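PDB 5YKU: capsid protein from Macrobrachium rosenbergii nodavirus, which builds the shell of a shrimp nodavirus and, through the protrusion domain crystallised here, probably forms the dimeric spikes on the particle surface. Local coordinates for residues T23-T28 with Q105-P110; Q31-L36 with Y115-A120; K58-C63 with V69-Y74; C63-A68 with Q89-G94; G84-Q89 with A96-V101. One frame throughout, in Å; residues are numbered along the deposited sequence.

Contact 1 (T23-T28 with Q105-P110); sequences TELKQT and QGAVDP
Just before edge strand 26-33, L25 packs its branched end against Q105-A107, the loop by which the chain leaves neighbouring strand 96-104. The patch is small and at the surface, a leucine fork laid on backbone and one methyl. Both methyl groups of L25 take part. CD2 lies 3.7 Å from A107 CB, which points back at the leucine, and the same methyl comes within 3.6 Å of the backbone atom A107 N. Its twin, CD1, reaches further back along the loop to sit 3.8 Å from Q105 O. The leucine's CG stands beside its own backbone N (chi1 -58°), and this swings the fork over to the loop.

The residues leading into the strand are tied back by Q27, whose OE1 receives T23 N at 2.8 Å, in the carbonyl plane and on a lone pair, while E24 N adds a weak bond to the same oxygen. Outside the patch, backbone bonds pair L25 with Y104 and Q27 with T102, and K26 NZ makes a salt bridge to D103. Further along the loop, D109 OD1 ligates a zinc ion. This is surface packing at the end of the antiparallel ladder of strands 26-33 and 96-104, the loop before one strand lying against the loop after the other.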
# COMPACT_ATOMS: atom_id res chain seq x y z
N THR A 23 12.08 11.29 4.61
CA THR A 23 13.08 12.00 5.43
C THR A 23 13.21 13.44 5.03
O THR A 23 14.04 14.09 5.62
CB THR A 23 14.48 11.34 5.26
OG1 THR A 23 14.86 11.28 3.91
CG2 THR A 23 14.48 9.92 5.79
N GLU A 24 12.48 13.84 4.04
CA GLU A 24 12.50 15.25 3.52
C GLU A 24 11.04 15.65 3.28
O GLU A 24 10.14 14.79 3.18
CB GLU A 24 13.32 15.40 2.25
CG GLU A 24 14.79 15.06 2.41
CD GLU A 24 15.51 16.05 3.28
OE1 GLU A 24 15.23 17.26 3.29
OE2 GLU A 24 16.55 15.69 3.99
N LEU A 25 10.76 16.92 3.15
CA LEU A 25 9.41 17.44 2.93
C LEU A 25 8.88 17.09 1.64
O LEU A 25 7.63 16.81 1.56
CB LEU A 25 9.33 18.99 3.16
CG LEU A 25 9.74 19.41 4.52
CD1 LEU A 25 9.62 20.97 4.62
CD2 LEU A 25 9.03 18.76 5.64
N LYS A 26 9.59 16.99 0.58
CA LYS A 26 9.22 16.52 -0.70
C LYS A 26 10.07 15.37 -1.08
O LYS A 26 11.32 15.52 -1.08
CB LYS A 26 9.31 17.57 -1.82
CG LYS A 26 8.10 18.57 -1.63
CD LYS A 26 8.11 19.57 -2.82
CE LYS A 26 7.17 20.72 -2.68
NZ LYS A 26 6.25 20.62 -1.56
N GLN A 27 9.55 14.23 -1.46
CA GLN A 27 10.37 13.05 -1.79
C GLN A 27 9.65 12.19 -2.76
O GLN A 27 8.39 12.05 -2.68
CB GLN A 27 10.69 12.27 -0.48
CG GLN A 27 11.95 11.38 -0.52
CD GLN A 27 12.12 10.74 0.85
OE1 GLN A 27 12.23 11.36 1.78
NE2 GLN A 27 11.82 9.41 0.92
N THR A 28 10.32 11.52 -3.64
CA THR A 28 9.86 10.47 -4.42
C THR A 28 10.75 9.30 -4.20
O THR A 28 12.02 9.43 -4.30
CB THR A 28 9.85 10.80 -5.95
OG1 THR A 28 8.90 11.86 -6.15
CG2 THR A 28 9.44 9.68 -6.85
N GLN A 105 3.96 19.25 4.64
CA GLN A 105 4.29 20.66 5.02
C GLN A 105 5.28 20.67 6.12
O GLN A 105 6.22 21.47 6.13
CB GLN A 105 3.06 21.39 5.40
CG GLN A 105 3.34 22.85 5.84
CD GLN A 105 2.10 23.49 6.34
OE1 GLN A 105 1.99 23.67 7.60
NE2 GLN A 105 1.25 23.75 5.53
N GLY A 106 5.16 19.77 7.09
CA GLY A 106 6.09 19.49 8.16
C GLY A 106 6.40 18.04 8.32
O GLY A 106 5.53 17.22 7.90
N ALA A 107 7.61 17.60 8.74
CA ALA A 107 7.98 16.12 8.71
C ALA A 107 8.99 15.81 9.87
O ALA A 107 10.03 15.05 9.58
CB ALA A 107 8.47 15.60 7.45
N VAL A 108 8.55 16.15 11.09
CA VAL A 108 9.36 15.75 12.33
C VAL A 108 8.81 14.43 12.85
O VAL A 108 7.68 14.34 13.28
CB VAL A 108 9.18 16.79 13.46
CG1 VAL A 108 10.00 16.45 14.73
CG2 VAL A 108 9.60 18.23 12.98
N ASP A 109 9.62 13.41 12.84
CA ASP A 109 9.21 12.04 13.27
C ASP A 109 7.84 11.66 12.64
O ASP A 109 6.93 11.29 13.31
CB ASP A 109 9.14 11.94 14.81
CG ASP A 109 10.55 12.15 15.43
OD1 ASP A 109 11.40 11.43 14.96
OD2 ASP A 109 10.69 13.02 16.33
N PRO A 110 7.74 11.76 11.32
CA PRO A 110 6.45 11.50 10.72
C PRO A 110 5.98 10.06 10.98
O PRO A 110 6.77 9.15 10.85
CB PRO A 110 6.76 11.72 9.25
CG PRO A 110 8.19 11.59 9.14
CD PRO A 110 8.75 12.06 10.37

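Contact 2 (Q31-L36 with Y115-A120); sequences QDITGL and YRIIRA
I33 sets its CD1 methyl over one face of the Y115 ring, 3.5 Å above the plane and displaced toward the rim. This is a CH-pi contact, with CD1 25° off the ring normal. The nearest ring atom to I33 CD1 is Y115 CZ at 3.6 Å. The isoleucine and the tyrosine face each other, one from each strand. With chi1 of I33 at -63° its branches divide the work: CG1 stands beside the backbone N and carries CD1 to the tyrosine, while CG2 is turned to I117. There the isoleucines meet tip to tip, I33 CG2 lying 3.9 Å from I117 CD1. The same I117 methyl also takes L36 CD2 at 4.1 Å, where the two side chains cross obliquely.

None of this involves strand pairing. Strand 26-33 is the last strand at one side of the eight-stranded antiparallel sheet, and 114-121 is the second strand from the other side, which implies that the sheet curls so that strands near its two sides face each other across a buried interior, as in a beta barrel or sandwich. W19 touches both I33 and Y115 from a loop, and I44 on strand 41-47 adds to the same packing. The strand edges are held separately: I33 pairs through its backbone with A96, and R116 with V45. On the outward side of strand 26-33, D32 OD1 is hydrogen-bonded to T97 OG1, whereas Q31 uses both ends of its amide where strand 10-18 runs out, OE1 accepting from V20 N and NE2 donating to N18 O.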
# COMPACT_ATOMS: atom_id res chain seq x y z
N GLN A 31 9.46 1.49 -2.38
CA GLN A 31 9.40 0.48 -1.32
C GLN A 31 9.05 -0.81 -1.93
O GLN A 31 8.07 -0.91 -2.70
CB GLN A 31 8.39 0.83 -0.26
CG GLN A 31 8.36 -0.09 0.92
CD GLN A 31 7.57 0.44 2.08
OE1 GLN A 31 7.44 1.65 2.25
NE2 GLN A 31 7.06 -0.38 2.94
N ASP A 32 9.75 -1.88 -1.60
CA ASP A 32 9.41 -3.24 -1.99
C ASP A 32 8.68 -3.95 -0.93
O ASP A 32 9.21 -4.10 0.20
CB ASP A 32 10.73 -4.03 -2.35
CG ASP A 32 11.43 -3.57 -3.52
OD1 ASP A 32 10.98 -2.71 -4.28
OD2 ASP A 32 12.54 -4.19 -3.84
N ILE A 33 7.45 -4.32 -1.17
CA ILE A 33 6.71 -5.20 -0.26
C ILE A 33 7.18 -6.58 -0.56
O ILE A 33 7.29 -7.00 -1.75
CB ILE A 33 5.20 -5.04 -0.42
CG1 ILE A 33 4.77 -3.63 -0.05
CG2 ILE A 33 4.41 -6.06 0.39
CD1 ILE A 33 3.26 -3.35 -0.03
N THR A 34 7.46 -7.37 0.45
CA THR A 34 8.07 -8.70 0.28
C THR A 34 7.27 -9.72 1.07
O THR A 34 6.37 -9.40 1.82
CB THR A 34 9.55 -8.61 0.66
OG1 THR A 34 10.30 -9.77 0.26
CG2 THR A 34 9.61 -8.52 2.17
N GLY A 35 7.60 -11.01 0.81
CA GLY A 35 6.97 -12.06 1.52
C GLY A 35 5.62 -12.50 1.00
O GLY A 35 4.82 -13.10 1.72
N LEU A 36 5.25 -12.07 -0.20
CA LEU A 36 3.94 -12.39 -0.80
C LEU A 36 4.08 -13.68 -1.56
O LEU A 36 5.19 -14.05 -1.98
CB LEU A 36 3.53 -11.29 -1.75
CG LEU A 36 3.40 -9.93 -1.15
CD1 LEU A 36 3.18 -8.90 -2.28
CD2 LEU A 36 2.30 -9.87 -0.14
N TYR A 115 -1.12 0.30 5.21
CA TYR A 115 -1.73 -0.44 4.15
C TYR A 115 -2.17 -1.81 4.58
O TYR A 115 -1.69 -2.39 5.55
CB TYR A 115 -0.80 -0.53 2.92
CG TYR A 115 0.39 -1.42 3.13
CD1 TYR A 115 0.29 -2.80 3.09
CD2 TYR A 115 1.66 -0.86 3.31
CE1 TYR A 115 1.48 -3.57 3.23
CE2 TYR A 115 2.76 -1.59 3.55
CZ TYR A 115 2.66 -2.96 3.48
OH TYR A 115 3.82 -3.73 3.70
N ARG A 116 -3.19 -2.34 3.85
CA ARG A 116 -3.78 -3.69 4.05
C ARG A 116 -3.76 -4.41 2.73
O ARG A 116 -4.24 -3.84 1.73
CB ARG A 116 -5.17 -3.54 4.62
CG ARG A 116 -5.84 -4.90 4.84
CD ARG A 116 -7.28 -4.72 5.37
NE ARG A 116 -7.35 -3.90 6.56
CZ ARG A 116 -6.98 -4.25 7.77
NH1 ARG A 116 -6.61 -5.46 8.06
NH2 ARG A 116 -7.11 -3.32 8.73
N ILE A 117 -3.28 -5.61 2.72
CA ILE A 117 -3.28 -6.44 1.50
C ILE A 117 -4.33 -7.47 1.59
O ILE A 117 -4.52 -8.14 2.66
CB ILE A 117 -1.90 -7.05 1.26
CG1 ILE A 117 -0.92 -5.93 0.89
CG2 ILE A 117 -1.97 -8.12 0.16
CD1 ILE A 117 0.52 -6.32 0.72
N ILE A 118 -5.15 -7.56 0.56
CA ILE A 118 -6.25 -8.51 0.44
C ILE A 118 -5.87 -9.56 -0.57
O ILE A 118 -5.52 -9.24 -1.76
CB ILE A 118 -7.55 -7.88 0.05
CG1 ILE A 118 -7.92 -6.88 1.15
CG2 ILE A 118 -8.65 -8.90 -0.12
CD1 ILE A 118 -8.98 -5.94 0.71
N ARG A 119 -5.95 -10.86 -0.21
CA ARG A 119 -5.64 -11.97 -1.06
C ARG A 119 -6.79 -12.94 -1.14
O ARG A 119 -7.26 -13.41 -0.09
CB ARG A 119 -4.43 -12.75 -0.45
CG ARG A 119 -4.04 -13.97 -1.23
CD ARG A 119 -3.01 -14.78 -0.44
NE ARG A 119 -2.83 -16.13 -0.94
CZ ARG A 119 -2.41 -17.16 -0.23
NH1 ARG A 119 -2.38 -18.31 -0.85
NH2 ARG A 119 -2.14 -16.96 1.07
N ALA A 120 -7.33 -13.21 -2.31
CA ALA A 120 -8.30 -14.33 -2.51
C ALA A 120 -7.51 -15.65 -2.47
O ALA A 120 -6.58 -15.85 -3.25
CB ALA A 120 -8.98 -14.17 -3.86

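Contact 3 (K58-C63 with V69-Y74); sequences KCTITC and VGSISY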
# COMPACT_ATOMS: atom_id res chain seq x y z
N LYS A 58 0.87 14.69 2.79
CA LYS A 58 0.28 14.08 1.61
C LYS A 58 1.17 12.97 1.06
O LYS A 58 2.40 13.17 0.90
CB LYS A 58 0.14 15.13 0.49
CG LYS A 58 -0.63 14.61 -0.72
CD LYS A 58 -0.70 15.68 -1.86
CE LYS A 58 -1.44 15.17 -3.03
NZ LYS A 58 -1.43 16.32 -4.02
N CYS A 59 0.58 11.82 0.78
CA CYS A 59 1.33 10.74 0.15
C CYS A 59 0.48 10.10 -0.93
O CYS A 59 -0.71 9.86 -0.69
CB CYS A 59 1.66 9.69 1.26
SG CYS A 59 2.48 8.20 0.58
N THR A 60 1.08 9.88 -2.06
CA THR A 60 0.43 9.22 -3.19
C THR A 60 1.23 8.04 -3.63
O THR A 60 2.51 8.18 -3.75
CB THR A 60 0.25 10.19 -4.37
OG1 THR A 60 -0.33 11.40 -3.92
CG2 THR A 60 -0.60 9.63 -5.42
N ILE A 61 0.64 6.91 -3.87
CA ILE A 61 1.35 5.65 -4.15
C ILE A 61 0.83 5.03 -5.39
O ILE A 61 -0.39 4.94 -5.59
CB ILE A 61 1.24 4.67 -2.98
CG1 ILE A 61 1.68 5.50 -1.73
CG2 ILE A 61 2.02 3.39 -3.27
CD1 ILE A 61 1.84 4.66 -0.57
N THR A 62 1.75 4.55 -6.24
CA THR A 62 1.43 3.72 -7.37
C THR A 62 2.34 2.48 -7.35
O THR A 62 3.35 2.48 -6.61
CB THR A 62 1.58 4.51 -8.69
OG1 THR A 62 2.94 4.97 -8.79
CG2 THR A 62 0.62 5.63 -8.80
N CYS A 63 2.02 1.48 -8.14
CA CYS A 63 2.82 0.24 -8.20
C CYS A 63 3.56 0.12 -9.52
O CYS A 63 2.97 0.43 -10.57
CB CYS A 63 1.89 -0.94 -8.01
SG CYS A 63 2.69 -2.54 -7.98
N VAL A 69 -2.48 -1.63 -11.63
CA VAL A 69 -3.35 -0.45 -11.89
C VAL A 69 -3.89 0.11 -10.60
O VAL A 69 -4.28 -0.63 -9.69
CB VAL A 69 -4.53 -0.83 -12.74
CG1 VAL A 69 -5.49 0.36 -13.02
CG2 VAL A 69 -4.06 -1.38 -14.14
N GLY A 70 -3.85 1.40 -10.50
CA GLY A 70 -4.46 2.14 -9.44
C GLY A 70 -3.54 3.09 -8.77
O GLY A 70 -2.34 3.20 -9.05
N SER A 71 -4.07 3.83 -7.81
CA SER A 71 -3.34 4.76 -6.99
C SER A 71 -3.96 4.83 -5.64
O SER A 71 -5.17 4.61 -5.52
CB SER A 71 -3.34 6.13 -7.67
OG SER A 71 -2.66 7.19 -7.06
N ILE A 72 -3.14 5.06 -4.65
CA ILE A 72 -3.55 5.23 -3.27
C ILE A 72 -3.18 6.64 -2.77
O ILE A 72 -2.08 7.12 -3.05
CB ILE A 72 -2.96 4.16 -2.34
CG1 ILE A 72 -3.54 2.83 -2.66
CG2 ILE A 72 -3.18 4.50 -0.88
CD1 ILE A 72 -2.96 1.63 -1.97
N SER A 73 -4.12 7.28 -2.06
CA SER A 73 -3.92 8.61 -1.55
C SER A 73 -4.08 8.67 -0.08
O SER A 73 -5.12 8.20 0.47
CB SER A 73 -4.90 9.58 -2.15
OG SER A 73 -4.62 9.84 -3.52
N TYR A 74 -3.15 9.32 0.65
CA TYR A 74 -3.25 9.64 2.05
C TYR A 74 -3.17 11.13 2.25
O TYR A 74 -2.32 11.80 1.65
CB TYR A 74 -2.14 9.01 2.85
CG TYR A 74 -2.07 7.50 2.77
CD1 TYR A 74 -2.76 6.68 3.68
CD2 TYR A 74 -1.26 6.91 1.84
CE1 TYR A 74 -2.67 5.31 3.60
CE2 TYR A 74 -1.14 5.52 1.78
CZ TYR A 74 -1.84 4.73 2.66
OH TYR A 74 -1.74 3.35 2.58
O HOH W 1 -2.89 11.85 -3.31
O HOH W 2 -0.32 1.40 -9.65
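Backbone hydrogen bonds tie C59 to Y74 and I61 to I72, two bonds to each pair. In the first pair Y74 N lies 2.8 Å from C59 O, and C59 N returns to Y74 O at 3.0 Å. In the second, I61 N bonds to I72 O and I72 N to I61 O. T60 and S73 form the non-hydrogen-bonded pair between them, and CA-H...O contacts add to the ladder, T60 CA lying 3.3 Å from I72 O.

Apolar contacts lie on the face carrying C59, I61, I72 and Y74. Y74 CG stands anti to its carbonyl carbon (chi1 -59°), which lays the ring beside C59, Y74 CD2 being 4.1 Å from C59 CB. I61 CD1 meets the edge of the tyrosine ring at CE2, 3.9 Å away, and C59 SG stands obliquely to that ring, 5.3 Å from its centroid. Y74 OH is bonded to Q114 O and W19 NE1.

Water joins the polar groups. One bridges T60 OG1 and S73 OG, each at 2.7 Å. Near the turn, another accepts from C63 N and donates to G70 O, spanning the strands where direct pairing has stopped. The whole is an antiparallel beta hairpin with one buried and one polar face.

Contact 4 (C63-A68 with Q89-G94); sequences CNEVDA and QANSIG. With ZN (zinc ion), chain C.
Water carries most of the contact of E65 with Q89 and N91: three molecules span the two loops and no direct polar bond does. The first donates to E65 OE1 at 2.8 Å and also to Q89 O. The second donates to E65 OE1 at 2.7 Å and accepts from N91 ND2 at 2.9 Å. The third donates to V66 O and accepts from Q89 N. Direct touches are slight, E65 CG 3.9 Å from Q89 O and E65 OE1 3.8 Å from N91 CB, with the carboxylate and amide planes at right angles. A bend at chi2 of E65 (-51°) curls the carboxylate round, and its other oxygen, OE2, takes T97 N on strand 96-104.

Each loop is shaped from within. E65 to A68 is a type II turn, and E65 N donates to C63 SG. In the other loop N91 OD1 accepts from I93 N at 2.9 Å, an Asx turn with the donor well above the amide plane, over a type I turn closed by G94 N and N91 O.

At the tip of the first loop D67 chelates a zinc ion unevenly, OD2 at 2.0 Å and OD1 at 2.5 Å. E65 gathers two waters and one backbone N-H, which would probably stabilise its carboxylate as an anion.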
# COMPACT_ATOMS: atom_id res chain seq x y z
N CYS A 63 2.02 1.48 -8.14
CA CYS A 63 2.82 0.24 -8.20
C CYS A 63 3.56 0.12 -9.52
O CYS A 63 2.97 0.43 -10.57
CB CYS A 63 1.89 -0.94 -8.01
SG CYS A 63 2.69 -2.54 -7.98
N ASN A 64 4.80 -0.27 -9.44
CA ASN A 64 5.68 -0.36 -10.64
C ASN A 64 5.56 -1.67 -11.30
O ASN A 64 6.12 -1.80 -12.39
CB ASN A 64 7.13 -0.19 -10.19
CG ASN A 64 7.49 1.11 -9.63
OD1 ASN A 64 6.74 1.94 -9.31
ND2 ASN A 64 8.79 1.26 -9.46
N GLU A 65 4.89 -2.66 -10.78
CA GLU A 65 4.78 -4.00 -11.38
C GLU A 65 4.08 -3.93 -12.75
O GLU A 65 3.12 -3.18 -12.89
CB GLU A 65 4.13 -5.04 -10.49
CG GLU A 65 4.88 -5.30 -9.24
CD GLU A 65 6.37 -5.59 -9.42
OE1 GLU A 65 6.64 -6.52 -10.23
OE2 GLU A 65 7.24 -4.96 -8.72
N VAL A 66 4.50 -4.72 -13.71
CA VAL A 66 3.80 -4.80 -14.94
C VAL A 66 2.32 -5.11 -14.69
O VAL A 66 2.01 -5.96 -13.90
CB VAL A 66 4.48 -5.82 -15.85
CG1 VAL A 66 3.68 -6.10 -17.07
CG2 VAL A 66 5.87 -5.32 -16.28
N ASP A 67 1.46 -4.37 -15.34
CA ASP A 67 0.05 -4.56 -15.32
C ASP A 67 -0.64 -4.15 -14.03
O ASP A 67 -1.83 -4.20 -13.99
CB ASP A 67 -0.39 -5.99 -15.73
CG ASP A 67 -0.31 -6.22 -17.30
OD1 ASP A 67 0.13 -5.27 -17.98
OD2 ASP A 67 -0.65 -7.33 -17.61
N ALA A 68 0.07 -3.55 -13.10
CA ALA A 68 -0.60 -3.06 -11.88
C ALA A 68 -1.35 -1.83 -12.24
O ALA A 68 -0.90 -1.00 -13.07
CB ALA A 68 0.44 -2.72 -10.80
N GLN A 89 -0.00 -7.97 -9.19
CA GLN A 89 0.45 -9.34 -9.09
C GLN A 89 1.85 -9.29 -8.51
O GLN A 89 2.69 -8.50 -8.96
CB GLN A 89 0.45 -10.00 -10.45
CG GLN A 89 0.83 -11.47 -10.49
CD GLN A 89 0.58 -11.99 -11.90
OE1 GLN A 89 -0.33 -11.55 -12.58
NE2 GLN A 89 1.54 -12.66 -12.37
N ALA A 90 2.11 -10.09 -7.46
CA ALA A 90 3.49 -10.23 -6.95
C ALA A 90 4.34 -10.83 -8.08
O ALA A 90 3.90 -11.65 -8.87
CB ALA A 90 3.56 -11.09 -5.71
N ASN A 91 5.63 -10.44 -8.05
CA ASN A 91 6.59 -10.98 -9.04
C ASN A 91 6.97 -12.40 -8.64
O ASN A 91 6.47 -12.99 -7.69
CB ASN A 91 7.72 -9.98 -9.22
CG ASN A 91 8.65 -9.95 -8.06
OD1 ASN A 91 8.60 -10.77 -7.13
ND2 ASN A 91 9.52 -8.94 -8.10
N SER A 92 7.95 -12.91 -9.46
CA SER A 92 8.34 -14.30 -9.32
C SER A 92 9.10 -14.62 -8.01
O SER A 92 9.27 -15.76 -7.68
CB SER A 92 9.29 -14.71 -10.46
OG SER A 92 10.46 -13.95 -10.45
N ILE A 93 9.51 -13.57 -7.28
CA ILE A 93 10.23 -13.69 -6.02
C ILE A 93 9.34 -13.20 -4.86
O ILE A 93 9.80 -13.01 -3.75
CB ILE A 93 11.60 -13.03 -6.03
CG1 ILE A 93 11.59 -11.55 -6.30
CG2 ILE A 93 12.48 -13.77 -7.05
CD1 ILE A 93 12.90 -10.87 -5.84
N GLY A 94 8.03 -13.02 -5.07
CA GLY A 94 7.15 -12.66 -3.99
C GLY A 94 7.17 -11.23 -3.57
O GLY A 94 6.83 -10.98 -2.42
ZN ZN C . -0.74 -6.93 -19.62
O HOH W 3 4.77 -8.54 -10.83
O HOH W 4 9.27 -7.14 -10.36
O HOH W 5 0.40 -6.44 -11.59

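Contact 5 (G84-Q89 with A96-V101); sequences GYISFQ and ATFTLV
A96 makes the first touch, its CB lying 3.6 Å from F88 CE2 and about as near to CD2, close to the bond between those two ring atoms. Its backbone is meanwhile paired with I33 on edge strand 26-33. T97 turns to the other side of the strand, where its OG1 bonds to D32 OD1.

F98 then carries most of the contact. Its ring drives edge-on into F88, with CZ 4.0 Å above the face and over its centre. The planes stand at 84° and the centroids are 5.5 Å apart, a T-shaped stack. F88 CG sits between its own backbone N and carbonyl carbon (chi1 72°), which presents the ring's face to the incoming edge. Along the rim of F98, I86 CD1 lies in the ring plane, 4.0 Å from CE2, the isoleucine and the phenylalanine lying alongside and pointing opposite ways. W19 meets F98 edge-to-face as well, and C63 touches I86, F88 and F98 alike.

Beyond, L100 turns inward to W19 and I61. The strands run roughly antiparallel at 147°, but strands 57-63 and 69-75 separate them in the sheet, so these side chains meet across its curvature: the aromatic interior of a strongly curled, all-beta domain.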
# COMPACT_ATOMS: atom_id res chain seq x y z
N GLY A 84 -8.42 5.16 -2.58
CA GLY A 84 -7.87 4.45 -3.72
C GLY A 84 -7.54 3.01 -3.40
O GLY A 84 -7.81 2.46 -2.28
N TYR A 85 -6.96 2.31 -4.39
CA TYR A 85 -6.49 0.95 -4.18
C TYR A 85 -5.62 0.65 -5.38
O TYR A 85 -5.65 1.34 -6.39
CB TYR A 85 -7.62 -0.07 -4.10
CG TYR A 85 -8.39 -0.22 -5.39
CD1 TYR A 85 -9.53 0.55 -5.65
CD2 TYR A 85 -8.06 -1.13 -6.31
CE1 TYR A 85 -10.24 0.45 -6.81
CE2 TYR A 85 -8.75 -1.25 -7.53
CZ TYR A 85 -9.80 -0.43 -7.75
OH TYR A 85 -10.50 -0.60 -8.93
N ILE A 86 -4.80 -0.39 -5.23
CA ILE A 86 -4.00 -0.89 -6.40
C ILE A 86 -4.28 -2.37 -6.58
O ILE A 86 -4.23 -3.12 -5.58
CB ILE A 86 -2.52 -0.62 -6.19
CG1 ILE A 86 -2.26 0.91 -6.09
CG2 ILE A 86 -1.68 -1.23 -7.27
CD1 ILE A 86 -0.94 1.30 -5.52
N SER A 87 -4.50 -2.83 -7.79
CA SER A 87 -4.49 -4.21 -8.16
C SER A 87 -3.16 -4.54 -8.72
O SER A 87 -2.66 -3.81 -9.57
CB SER A 87 -5.57 -4.45 -9.17
OG SER A 87 -5.29 -3.75 -10.32
N PHE A 88 -2.56 -5.61 -8.24
CA PHE A 88 -1.24 -5.99 -8.69
C PHE A 88 -1.01 -7.47 -8.51
O PHE A 88 -1.66 -8.13 -7.71
CB PHE A 88 -0.13 -5.19 -7.96
CG PHE A 88 0.05 -5.58 -6.54
CD1 PHE A 88 -0.77 -5.10 -5.55
CD2 PHE A 88 1.04 -6.46 -6.20
CE1 PHE A 88 -0.60 -5.53 -4.20
CE2 PHE A 88 1.18 -6.89 -4.87
CZ PHE A 88 0.36 -6.42 -3.88
N GLN A 89 -0.00 -7.97 -9.19
CA GLN A 89 0.45 -9.34 -9.09
C GLN A 89 1.85 -9.29 -8.51
O GLN A 89 2.69 -8.50 -8.96
CB GLN A 89 0.45 -10.00 -10.45
CG GLN A 89 0.83 -11.47 -10.49
CD GLN A 89 0.58 -11.99 -11.90
OE1 GLN A 89 -0.33 -11.55 -12.58
NE2 GLN A 89 1.54 -12.66 -12.37
N ALA A 96 6.61 -6.82 -4.65
CA ALA A 96 6.08 -5.80 -5.54
C ALA A 96 6.67 -4.48 -5.14
O ALA A 96 6.75 -4.18 -3.95
CB ALA A 96 4.55 -5.79 -5.49
N THR A 97 7.07 -3.69 -6.10
CA THR A 97 7.67 -2.41 -5.87
C THR A 97 6.66 -1.32 -6.09
O THR A 97 5.93 -1.30 -7.07
CB THR A 97 8.84 -2.17 -6.81
OG1 THR A 97 9.85 -3.18 -6.58
CG2 THR A 97 9.50 -0.81 -6.61
N PHE A 98 6.60 -0.39 -5.19
CA PHE A 98 5.74 0.82 -5.20
C PHE A 98 6.53 2.07 -5.21
O PHE A 98 7.61 2.13 -4.62
CB PHE A 98 4.81 0.82 -3.95
CG PHE A 98 3.88 -0.38 -3.95
CD1 PHE A 98 4.33 -1.63 -3.48
CD2 PHE A 98 2.60 -0.28 -4.38
CE1 PHE A 98 3.50 -2.74 -3.55
CE2 PHE A 98 1.78 -1.40 -4.43
CZ PHE A 98 2.23 -2.63 -4.02
N THR A 99 5.99 3.06 -5.88
CA THR A 99 6.55 4.41 -5.90
C THR A 99 5.73 5.32 -5.06
O THR A 99 4.48 5.40 -5.24
CB THR A 99 6.64 4.97 -7.31
OG1 THR A 99 7.61 4.15 -8.02
CG2 THR A 99 7.20 6.38 -7.33
N LEU A 100 6.28 5.96 -4.10
CA LEU A 100 5.72 6.88 -3.18
C LEU A 100 6.13 8.28 -3.49
O LEU A 100 7.31 8.57 -3.69
CB LEU A 100 6.08 6.58 -1.73
CG LEU A 100 5.65 5.18 -1.19
CD1 LEU A 100 6.76 4.16 -1.50
CD2 LEU A 100 5.36 5.22 0.27
N VAL A 101 5.20 9.20 -3.60
CA VAL A 101 5.44 10.62 -3.79
C VAL A 101 4.86 11.35 -2.60
O VAL A 101 3.62 11.22 -2.34
CB VAL A 101 4.86 11.12 -5.09
CG1 VAL A 101 5.08 12.66 -5.22
CG2 VAL A 101 5.35 10.37 -6.33

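From the N terminus, the chain enters edge strand 26-33 through contact 1 and leaves it through contact 2. Their return partners come late, 105-110 and then 115-120, so these two long closures cross. Everything else lies within both. Contact 3 closes first, a short hairpin between strands 57-63 and 69-75. Contact 4 opens at C63, the end of strand 57-63 shared with contact 3, crosses contact 3 and closes at 89-94, joining two loops at one end of the sheet. Contact 5 follows contact 3 in series and crosses contact 4, sharing Q89. Contacts 2 and 5 join strands apart in the sheet through its interior; contact 1 lies about 27 Å from contact 4, between centres.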